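Local structure of ORF 37 (Human herpesvirus 8 type M, 3FHD) at residues 106-111 with 137-142; 273-278 with 285-290; 347-352 with 472-477. The protein cuts double- and single-stranded DNA as an endonuclease and exonuclease, and processes non-linear or branched viral DNA intermediates to promote production of packaged unit-length genomes. One frame throughout, in Å; residues are numbered along the deposited sequence.

Overall arrangement
The three contacts follow one another along the chain, each closing before the next opens, and none lies at the magnesium site. Contact 1 pairs two helices of the N-terminal helical part and sits on the opposite side of the chain's centre from contact 2, their centres about 51 Å apart. Contact 2 packs the loop following strand 262-269, the strand that carries the magnesium ligands Glu-266 and Ile-267, against helix 282-292 at the mixed sheet of the PD-(D/E)XK nuclease. Contact 3, centred about 34 Å from contact 1 and about 39 Å from contact 2, joins helices 348-355 and 468-489. Helix 394-412 touches the second segments of both contact 1 and contact 3, linking these two regions.

Contact 1: 106-111 with 137-142; sequences CNFFVD and RHHICC
His-139 and Ile-140 pack against Phe-108 and Phe-109 where two nearly antiparallel helices, 104-113 and 134-147, lie side by side in the N-terminal helical part of the nuclease. The two short segments run at 159° to each other, with their axes 10.5 Å apart at closest approach, and aromatic and aliphatic side chains alone bridge the gap; no hydrogen bond crosses it. Along 137-142 the sequence begins with residues turned to other partners: Arg-137 hydrogen-bonds to Pro-233 and Gln-234, and His-138 meets Tyr-409 of helix 394-412 edge-to-face. His-139 is the first to reach across. With CG anti to the backbone N (chi1 -175°), its imidazole brings CD2 over one face of the Phe-108 ring, 3.4 Å from Phe-108 CD1 and offset toward the rim. The two rings are tilted by 32°, their centroids 4.3 Å apart, so the pair is an oblique one. His-139 NE2 lies beyond the rim, 3.6 Å from Phe-108 CD1. Ile-140 follows and takes the more buried place, its CG1-CD1 branch reaching in between the two phenylalanines. CD1 closes to 3.3 Å from Phe-108 CD2, and CG1 lies behind it, near the same Phe-108 CD2. The branch comes at about a right angle to the Phe-109 side chain, whose ring Tyr-90 of helix 83-100 meets edge-to-face. Cys-141 and Cys-142 touch Tyr-409 of helix 394-412. Both branches of Ile-140 reach Phe-109: CG2 rests 4.0 Å from Phe-109 CZ, while CD1 makes a CH-pi contact over the Phe-109 face, 3.9 Å from the ring centroid.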
loop_
_atom_site.group_PDB
_atom_site.type_symbol
_atom_site.label_atom_id
_atom_site.label_comp_id
_atom_site.label_asym_id
_atom_site.label_seq_id
_atom_site.Cartn_x
_atom_site.Cartn_y
_atom_site.Cartn_z
ATOM N N CYS A 106 -0.695 -7.730 22.541
ATOM C CA CYS A 106 -0.928 -7.410 23.926
ATOM C C CYS A 106 0.043 -8.184 24.843
ATOM O O CYS A 106 0.614 -7.610 25.776
ATOM C CB CYS A 106 -2.415 -7.691 24.246
ATOM S SG CYS A 106 -3.035 -7.124 25.810
ATOM N N ASN A 107 0.269 -9.472 24.558
ATOM C CA ASN A 107 1.184 -10.278 25.363
ATOM C C ASN A 107 2.575 -9.679 25.388
ATOM O O ASN A 107 3.202 -9.649 26.436
ATOM C CB ASN A 107 1.272 -11.713 24.850
ATOM C CG ASN A 107 0.041 -12.533 25.205
ATOM O OD1 ASN A 107 -0.712 -12.179 26.102
ATOM N ND2 ASN A 107 -0.161 -13.638 24.492
ATOM N N PHE A 108 3.039 -9.215 24.226
ATOM C CA PHE A 108 4.377 -8.621 24.103
ATOM C C PHE A 108 4.551 -7.329 24.916
ATOM O O PHE A 108 5.566 -7.169 25.608
ATOM C CB PHE A 108 4.767 -8.380 22.643
ATOM C CG PHE A 108 6.217 -7.916 22.465
ATOM C CD1 PHE A 108 7.265 -8.851 22.400
ATOM C CD2 PHE A 108 6.526 -6.559 22.379
ATOM C CE1 PHE A 108 8.601 -8.428 22.248
ATOM C CE2 PHE A 108 7.851 -6.125 22.236
ATOM C CZ PHE A 108 8.894 -7.059 22.163
ATOM N N PHE A 109 3.583 -6.415 24.827
ATOM C CA PHE A 109 3.598 -5.216 25.641
ATOM C C PHE A 109 3.687 -5.590 27.099
ATOM O O PHE A 109 4.600 -5.164 27.808
ATOM C CB PHE A 109 2.309 -4.396 25.443
ATOM C CG PHE A 109 2.347 -3.441 24.267
ATOM C CD1 PHE A 109 3.098 -2.265 24.322
ATOM C CD2 PHE A 109 1.585 -3.709 23.110
ATOM C CE1 PHE A 109 3.108 -1.390 23.215
ATOM C CE2 PHE A 109 1.579 -2.837 22.015
ATOM C CZ PHE A 109 2.330 -1.690 22.060
ATOM N N VAL A 110 2.735 -6.395 27.554
ATOM C CA VAL A 110 2.696 -6.767 28.976
ATOM C C VAL A 110 4.009 -7.426 29.446
ATOM O O VAL A 110 4.596 -7.014 30.460
ATOM C CB VAL A 110 1.432 -7.590 29.321
ATOM C CG1 VAL A 110 1.491 -8.154 30.757
ATOM C CG2 VAL A 110 0.181 -6.732 29.155
ATOM N N ASP A 111 4.501 -8.410 28.700
ATOM C CA ASP A 111 5.707 -9.130 29.113
ATOM C C ASP A 111 7.046 -8.395 28.912
ATOM O O ASP A 111 7.943 -8.511 29.748
ATOM C CB ASP A 111 5.790 -10.483 28.413
ATOM C CG ASP A 111 4.645 -11.417 28.785
ATOM O OD1 ASP A 111 4.239 -11.454 29.967
ATOM O OD2 ASP A 111 4.162 -12.136 27.884
ATOM N N ARG A 137 9.728 -1.580 19.083
ATOM C CA ARG A 137 8.684 -0.961 18.291
ATOM C C ARG A 137 8.542 -1.738 16.974
ATOM O O ARG A 137 7.433 -2.031 16.516
ATOM C CB ARG A 137 8.996 0.517 18.047
ATOM C CG ARG A 137 8.832 1.396 19.296
ATOM C CD ARG A 137 8.768 2.910 18.949
ATOM N NE ARG A 137 9.986 3.374 18.278
ATOM C CZ ARG A 137 11.126 3.716 18.864
ATOM N NH1 ARG A 137 11.269 3.669 20.188
ATOM N NH2 ARG A 137 12.143 4.116 18.106
ATOM N N HIS A 138 9.677 -2.073 16.381
ATOM C CA HIS A 138 9.721 -2.905 15.176
ATOM C C HIS A 138 8.989 -4.232 15.375
ATOM O O HIS A 138 8.187 -4.675 14.511
ATOM C CB HIS A 138 11.174 -3.177 14.770
ATOM C CG HIS A 138 11.307 -4.010 13.527
ATOM N ND1 HIS A 138 12.131 -5.108 13.452
ATOM C CD2 HIS A 138 10.711 -3.906 12.317
ATOM C CE1 HIS A 138 12.034 -5.650 12.252
ATOM N NE2 HIS A 138 11.179 -4.939 11.545
ATOM N N HIS A 139 9.267 -4.879 16.500
ATOM C CA HIS A 139 8.595 -6.135 16.813
ATOM C C HIS A 139 7.064 -5.976 16.926
ATOM O O HIS A 139 6.332 -6.756 16.317
ATOM C CB HIS A 139 9.179 -6.810 18.060
ATOM C CG HIS A 139 8.584 -8.153 18.315
ATOM N ND1 HIS A 139 9.084 -9.306 17.755
ATOM C CD2 HIS A 139 7.512 -8.527 19.051
ATOM C CE1 HIS A 139 8.367 -10.340 18.161
ATOM N NE2 HIS A 139 7.397 -9.890 18.935
ATOM N N ILE A 140 6.597 -4.951 17.632
ATOM C CA ILE A 140 5.166 -4.642 17.700
ATOM C C ILE A 140 4.532 -4.423 16.297
ATOM O O ILE A 140 3.476 -4.995 15.951
ATOM C CB ILE A 140 4.886 -3.459 18.682
ATOM C CG1 ILE A 140 5.118 -3.863 20.178
ATOM C CG2 ILE A 140 3.497 -2.849 18.434
ATOM C CD1 ILE A 140 4.225 -4.960 20.672
ATOM N N CYS A 141 5.181 -3.607 15.473
ATOM C CA CYS A 141 4.667 -3.312 14.142
ATOM C C CYS A 141 4.569 -4.562 13.258
ATOM O O CYS A 141 3.601 -4.735 12.479
ATOM C CB CYS A 141 5.521 -2.217 13.509
ATOM S SG CYS A 141 5.313 -0.613 14.341
ATOM N N CYS A 142 5.541 -5.451 13.410
ATOM C CA CYS A 142 5.532 -6.740 12.722
ATOM C C CYS A 142 4.382 -7.630 13.194
ATOM O O CYS A 142 3.780 -8.347 12.381
ATOM C CB CYS A 142 6.855 -7.473 12.928
ATOM S SG CYS A 142 8.204 -6.762 11.954
#

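Contact 2: 273-278 with 285-290; sequences YTFAKM and AAYQRL
Phe-275 meets Tyr-287 where the loop leaving the magnesium-binding strand 262-269 of the PD-(D/E)XK core folds back on helix 282-292. From CB the phenylalanine chain is directed toward the helix, with CG lodged between the backbone N and the carbonyl carbon (chi1 64°). Farther out, CD2 lies 3.6 Å from the carbonyl O of Tyr-273, which sits in the ring plane at its edge. Contact with Tyr-287 starts at the outer ring carbons: CE1 faces Tyr-287 CD2 at 3.9 Å, while CE2 lies 3.9 Å from Tyr-287 CG, near CB. The ring planes are inclined by 39° with centroids 4.8 Å apart, an oblique aromatic pair without a hydrogen bond. Both residues are buried, and each also touches Thr-457 of strand 455-464, which places the pair against the central sheet. The loop has further ties: the backbone of Phe-275 is hydrogen-bonded to Lys-433, and Lys-277 forms a salt bridge with Asp-369. At the tip of the phenylalanine, CZ comes over one face of the tyrosine ring, 3.3 Å from Tyr-287 CG.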
loop_
_atom_site.group_PDB
_atom_site.type_symbol
_atom_site.label_atom_id
_atom_site.label_comp_id
_atom_site.label_asym_id
_atom_site.label_seq_id
_atom_site.Cartn_x
_atom_site.Cartn_y
_atom_site.Cartn_z
ATOM N N TYR A 273 -10.195 -0.265 -20.126
ATOM C CA TYR A 273 -9.779 -1.065 -21.281
ATOM C C TYR A 273 -10.464 -2.438 -21.341
ATOM O O TYR A 273 -10.151 -3.250 -22.198
ATOM C CB TYR A 273 -8.258 -1.257 -21.286
ATOM C CG TYR A 273 -7.471 -0.040 -21.725
ATOM C CD1 TYR A 273 -7.264 0.236 -23.081
ATOM C CD2 TYR A 273 -6.907 0.817 -20.785
ATOM C CE1 TYR A 273 -6.537 1.348 -23.490
ATOM C CE2 TYR A 273 -6.189 1.938 -21.184
ATOM C CZ TYR A 273 -6.006 2.197 -22.542
ATOM O OH TYR A 273 -5.283 3.305 -22.935
ATOM N N THR A 274 -11.374 -2.705 -20.412
ATOM C CA THR A 274 -12.139 -3.953 -20.427
ATOM C C THR A 274 -13.008 -4.006 -21.704
ATOM O O THR A 274 -13.712 -3.049 -22.030
ATOM C CB THR A 274 -12.975 -4.104 -19.133
ATOM O OG1 THR A 274 -12.101 -4.091 -17.998
ATOM C CG2 THR A 274 -13.787 -5.431 -19.118
ATOM N N PHE A 275 -12.888 -5.091 -22.457
ATOM C CA PHE A 275 -13.658 -5.281 -23.707
ATOM C C PHE A 275 -14.370 -6.626 -23.728
ATOM O O PHE A 275 -14.064 -7.521 -22.939
ATOM C CB PHE A 275 -12.760 -5.164 -24.951
ATOM C CG PHE A 275 -11.693 -6.229 -25.038
ATOM C CD1 PHE A 275 -11.926 -7.417 -25.726
ATOM C CD2 PHE A 275 -10.446 -6.029 -24.452
ATOM C CE1 PHE A 275 -10.946 -8.414 -25.797
ATOM C CE2 PHE A 275 -9.453 -7.010 -24.534
ATOM C CZ PHE A 275 -9.713 -8.204 -25.197
ATOM N N ALA A 276 -15.336 -6.753 -24.641
ATOM C CA ALA A 276 -15.916 -8.052 -24.934
ATOM C C ALA A 276 -15.557 -8.407 -26.365
ATOM O O ALA A 276 -15.323 -7.516 -27.215
ATOM C CB ALA A 276 -17.429 -8.052 -24.745
ATOM N N LYS A 277 -15.473 -9.704 -26.627
ATOM C CA LYS A 277 -15.154 -10.170 -27.975
ATOM C C LYS A 277 -16.385 -10.035 -28.891
ATOM O O LYS A 277 -16.830 -11.008 -29.493
ATOM C CB LYS A 277 -14.536 -11.582 -27.923
ATOM C CG LYS A 277 -13.247 -11.596 -27.058
ATOM C CD LYS A 277 -12.738 -12.987 -26.699
ATOM C CE LYS A 277 -12.229 -13.716 -27.935
ATOM N NZ LYS A 277 -11.516 -14.969 -27.541
ATOM N N MET A 278 -16.921 -8.809 -28.995
ATOM C CA MET A 278 -18.099 -8.503 -29.853
ATOM C C MET A 278 -17.679 -7.889 -31.180
ATOM O O MET A 278 -16.660 -7.192 -31.280
ATOM C CB MET A 278 -19.060 -7.471 -29.216
ATOM C CG MET A 278 -19.379 -7.605 -27.732
ATOM S SD MET A 278 -20.741 -8.708 -27.304
ATOM C CE MET A 278 -22.151 -7.759 -27.893
ATOM N N ALA A 285 -10.875 -5.032 -31.516
ATOM C CA ALA A 285 -10.178 -4.937 -32.799
ATOM C C ALA A 285 -8.668 -4.781 -32.590
ATOM O O ALA A 285 -7.888 -5.546 -33.156
ATOM C CB ALA A 285 -10.743 -3.794 -33.649
ATOM N N ALA A 286 -8.277 -3.811 -31.762
ATOM C CA ALA A 286 -6.878 -3.559 -31.436
ATOM C C ALA A 286 -6.229 -4.723 -30.679
ATOM O O ALA A 286 -5.068 -5.052 -30.920
ATOM C CB ALA A 286 -6.757 -2.282 -30.656
ATOM N N TYR A 287 -6.972 -5.334 -29.753
ATOM C CA TYR A 287 -6.475 -6.506 -29.022
ATOM C C TYR A 287 -6.102 -7.686 -29.936
ATOM O O TYR A 287 -5.032 -8.287 -29.778
ATOM C CB TYR A 287 -7.493 -6.959 -27.969
ATOM C CG TYR A 287 -7.188 -8.328 -27.394
ATOM C CD1 TYR A 287 -6.213 -8.481 -26.406
ATOM C CD2 TYR A 287 -7.863 -9.471 -27.851
ATOM C CE1 TYR A 287 -5.921 -9.731 -25.871
ATOM C CE2 TYR A 287 -7.585 -10.742 -27.317
ATOM C CZ TYR A 287 -6.602 -10.860 -26.336
ATOM O OH TYR A 287 -6.311 -12.090 -25.783
ATOM N N GLN A 288 -6.988 -8.009 -30.881
ATOM C CA GLN A 288 -6.745 -9.056 -31.866
ATOM C C GLN A 288 -5.384 -8.905 -32.544
ATOM O O GLN A 288 -4.636 -9.885 -32.662
ATOM C CB GLN A 288 -7.850 -9.066 -32.925
ATOM C CG GLN A 288 -9.116 -9.844 -32.545
ATOM C CD GLN A 288 -10.157 -9.852 -33.667
ATOM O OE1 GLN A 288 -10.700 -8.810 -34.033
ATOM N NE2 GLN A 288 -10.435 -11.036 -34.223
ATOM N N ARG A 289 -5.069 -7.682 -32.979
ATOM C CA ARG A 289 -3.799 -7.382 -33.666
ATOM C C ARG A 289 -2.614 -7.609 -32.746
ATOM O O ARG A 289 -1.626 -8.230 -33.149
ATOM C CB ARG A 289 -3.770 -5.942 -34.179
ATOM N N LEU A 290 -2.722 -7.090 -31.519
ATOM C CA LEU A 290 -1.711 -7.289 -30.482
ATOM C C LEU A 290 -1.471 -8.762 -30.153
ATOM O O LEU A 290 -0.324 -9.171 -29.990
ATOM C CB LEU A 290 -2.098 -6.528 -29.200
ATOM C CG LEU A 290 -1.180 -6.566 -27.972
ATOM C CD1 LEU A 290 0.104 -5.798 -28.255
ATOM C CD2 LEU A 290 -1.914 -5.988 -26.775
#

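Contact 3: 347-352 with 472-477; sequences HNLIRE and HRLLHQ
The first turn of helix 348-355 meets the long helix 468-489 in a crossing of two helices on the nuclease domain, with Leu-349 packed against Arg-473 and Leu-474. The short segments cross at -134°, their axes 12.3 Å apart, a spacing filled by Leu-349 and the long Arg-473 chain, with one water beside the arginine. His-347 holds the N-cap position, so Leu-349 N lies in the first turn, where amides have no carbonyl a turn earlier in the helix to bond. The N-H of Leu-349 instead gives a bond to water 1 at 3.0 Å from its N, and a weak one to Asn-348 OD1. That amide oxygen is brought back beside the turn because Asn-348 CG sits between the backbone N and the carbonyl carbon (chi1 60°). The same water donates to OD1 of Asn-348, 2.6 Å away, and accepts from Arg-473 NH1 at 3.0 Å. Three bonds therefore hold the water, and through it the arginine reaches the helix start. Directly, Asn-348 OD1 stands near the plane of the guanidinium at its edge, 3.8 Å from Arg-473 NH2, with the amide turned 43° from that plane. Arg-473 leaves its helix extended and bends at chi3, which swings its tip toward the amide and the water. Leu-349 lies alongside it, pointing the opposite way, CD1 lying over a guanidinium face and 3.9 Å from Arg-473 CD. Leu-474 also touches Tyr-397 and Leu-400 of helix 394-412, and Phe-170 and Val-174 of helix 170-175. Leu-349 CD1 extends this apolar cluster, lying 4.1 Å from Leu-474 CG.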
loop_
_atom_site.group_PDB
_atom_site.type_symbol
_atom_site.label_atom_id
_atom_site.label_comp_id
_atom_site.label_asym_id
_atom_site.label_seq_id
_atom_site.Cartn_x
_atom_site.Cartn_y
_atom_site.Cartn_z
ATOM N N HIS A 347 11.097 22.893 -10.572
ATOM C CA HIS A 347 10.757 21.499 -10.716
ATOM C C HIS A 347 12.001 20.607 -10.675
ATOM O O HIS A 347 12.028 19.583 -11.368
ATOM C CB HIS A 347 10.003 21.274 -12.029
ATOM C CG HIS A 347 8.634 21.899 -12.073
ATOM N ND1 HIS A 347 8.332 22.968 -12.891
ATOM C CD2 HIS A 347 7.490 21.599 -11.412
ATOM C CE1 HIS A 347 7.059 23.294 -12.741
ATOM N NE2 HIS A 347 6.525 22.472 -11.854
ATOM N N ASN A 348 13.006 20.974 -9.871
ATOM C CA ASN A 348 14.264 20.208 -9.809
ATOM C C ASN A 348 14.113 18.766 -9.266
ATOM O O ASN A 348 14.760 17.838 -9.769
ATOM C CB ASN A 348 15.434 21.000 -9.152
ATOM C CG ASN A 348 15.152 21.432 -7.695
ATOM O OD1 ASN A 348 13.996 21.538 -7.269
ATOM N ND2 ASN A 348 16.236 21.706 -6.928
ATOM N N LEU A 349 13.236 18.577 -8.285
ATOM C CA LEU A 349 12.926 17.225 -7.793
ATOM C C LEU A 349 12.319 16.365 -8.912
ATOM O O LEU A 349 12.734 15.236 -9.110
ATOM C CB LEU A 349 11.996 17.281 -6.580
ATOM C CG LEU A 349 11.724 15.966 -5.832
ATOM C CD1 LEU A 349 11.622 16.234 -4.347
ATOM C CD2 LEU A 349 10.474 15.266 -6.359
ATOM N N ILE A 350 11.357 16.922 -9.656
ATOM C CA ILE A 350 10.764 16.212 -10.802
ATOM C C ILE A 350 11.815 15.821 -11.847
ATOM O O ILE A 350 11.864 14.668 -12.292
ATOM C CB ILE A 350 9.548 16.973 -11.437
ATOM C CG1 ILE A 350 8.302 16.872 -10.540
ATOM C CG2 ILE A 350 9.201 16.404 -12.811
ATOM C CD1 ILE A 350 7.732 15.467 -10.395
ATOM N N ARG A 351 12.680 16.769 -12.207
ATOM C CA ARG A 351 13.745 16.493 -13.165
ATOM C C ARG A 351 14.623 15.311 -12.731
ATOM O O ARG A 351 14.946 14.431 -13.543
ATOM C CB ARG A 351 14.595 17.740 -13.390
ATOM C CG ARG A 351 15.100 17.857 -14.795
ATOM C CD ARG A 351 16.034 19.058 -14.953
ATOM N NE ARG A 351 15.359 20.325 -14.658
ATOM C CZ ARG A 351 14.720 21.083 -15.548
ATOM N NH1 ARG A 351 14.641 20.730 -16.838
ATOM N NH2 ARG A 351 14.156 22.212 -15.140
ATOM N N GLU A 352 14.983 15.295 -11.448
ATOM C CA GLU A 352 15.831 14.245 -10.862
ATOM C C GLU A 352 15.128 12.874 -10.915
ATOM O O GLU A 352 15.751 11.848 -11.220
ATOM C CB GLU A 352 16.200 14.642 -9.434
ATOM C CG GLU A 352 16.899 13.572 -8.594
ATOM C CD GLU A 352 18.421 13.639 -8.675
ATOM O OE1 GLU A 352 18.980 13.901 -9.776
ATOM O OE2 GLU A 352 19.064 13.410 -7.617
ATOM N N HIS A 472 13.790 11.958 0.742
ATOM C CA HIS A 472 13.979 12.740 1.966
ATOM C C HIS A 472 13.097 14.012 1.984
ATOM O O HIS A 472 12.452 14.301 2.986
ATOM C CB HIS A 472 15.464 13.059 2.183
ATOM C CG HIS A 472 15.734 13.918 3.384
ATOM N ND1 HIS A 472 15.804 15.298 3.316
ATOM C CD2 HIS A 472 15.966 13.596 4.681
ATOM C CE1 HIS A 472 16.059 15.783 4.518
ATOM N NE2 HIS A 472 16.155 14.773 5.365
ATOM N N ARG A 473 13.054 14.745 0.872
ATOM C CA ARG A 473 12.291 16.009 0.829
ATOM C C ARG A 473 10.770 15.768 0.955
ATOM O O ARG A 473 10.080 16.451 1.707
ATOM C CB ARG A 473 12.592 16.801 -0.443
ATOM C CG ARG A 473 12.079 18.244 -0.301
ATOM C CD ARG A 473 11.968 18.989 -1.597
ATOM N NE ARG A 473 13.267 19.390 -2.122
ATOM C CZ ARG A 473 13.417 19.987 -3.301
ATOM N NH1 ARG A 473 12.337 20.256 -4.043
ATOM N NH2 ARG A 473 14.632 20.315 -3.734
ATOM N N LEU A 474 10.279 14.788 0.216
ATOM C CA LEU A 474 8.832 14.483 0.181
ATOM C C LEU A 474 8.345 13.967 1.539
ATOM O O LEU A 474 7.269 14.383 2.034
ATOM C CB LEU A 474 8.518 13.500 -0.965
ATOM C CG LEU A 474 8.820 14.024 -2.369
ATOM C CD1 LEU A 474 8.595 12.917 -3.423
ATOM C CD2 LEU A 474 7.944 15.259 -2.726
ATOM N N LEU A 475 9.130 13.090 2.177
ATOM C CA LEU A 475 8.741 12.562 3.520
ATOM C C LEU A 475 8.749 13.707 4.544
ATOM O O LEU A 475 7.853 13.786 5.389
ATOM C CB LEU A 475 9.680 11.437 3.993
ATOM C CG LEU A 475 9.650 10.090 3.258
ATOM C CD1 LEU A 475 10.930 9.232 3.611
ATOM C CD2 LEU A 475 8.344 9.331 3.567
ATOM N N HIS A 476 9.723 14.616 4.450
ATOM C CA HIS A 476 9.742 15.785 5.337
ATOM C C HIS A 476 8.467 16.679 5.180
ATOM O O HIS A 476 7.886 17.121 6.165
ATOM C CB HIS A 476 11.017 16.623 5.124
ATOM C CG HIS A 476 11.004 17.917 5.869
ATOM N ND1 HIS A 476 11.300 17.996 7.213
ATOM C CD2 HIS A 476 10.683 19.171 5.476
ATOM C CE1 HIS A 476 11.202 19.256 7.605
ATOM N NE2 HIS A 476 10.833 19.989 6.568
ATOM N N GLN A 477 8.073 16.969 3.945
ATOM C CA GLN A 477 6.861 17.783 3.684
ATOM C C GLN A 477 5.612 17.096 4.238
ATOM O O GLN A 477 4.747 17.734 4.884
ATOM C CB GLN A 477 6.737 18.022 2.181
ATOM C CG GLN A 477 8.002 18.773 1.652
ATOM C CD GLN A 477 7.900 19.211 0.211
ATOM O OE1 GLN A 477 6.891 18.975 -0.463
ATOM N NE2 GLN A 477 8.933 19.913 -0.260
HETATM O O HOH W 1 11.588 20.653 -6.924
#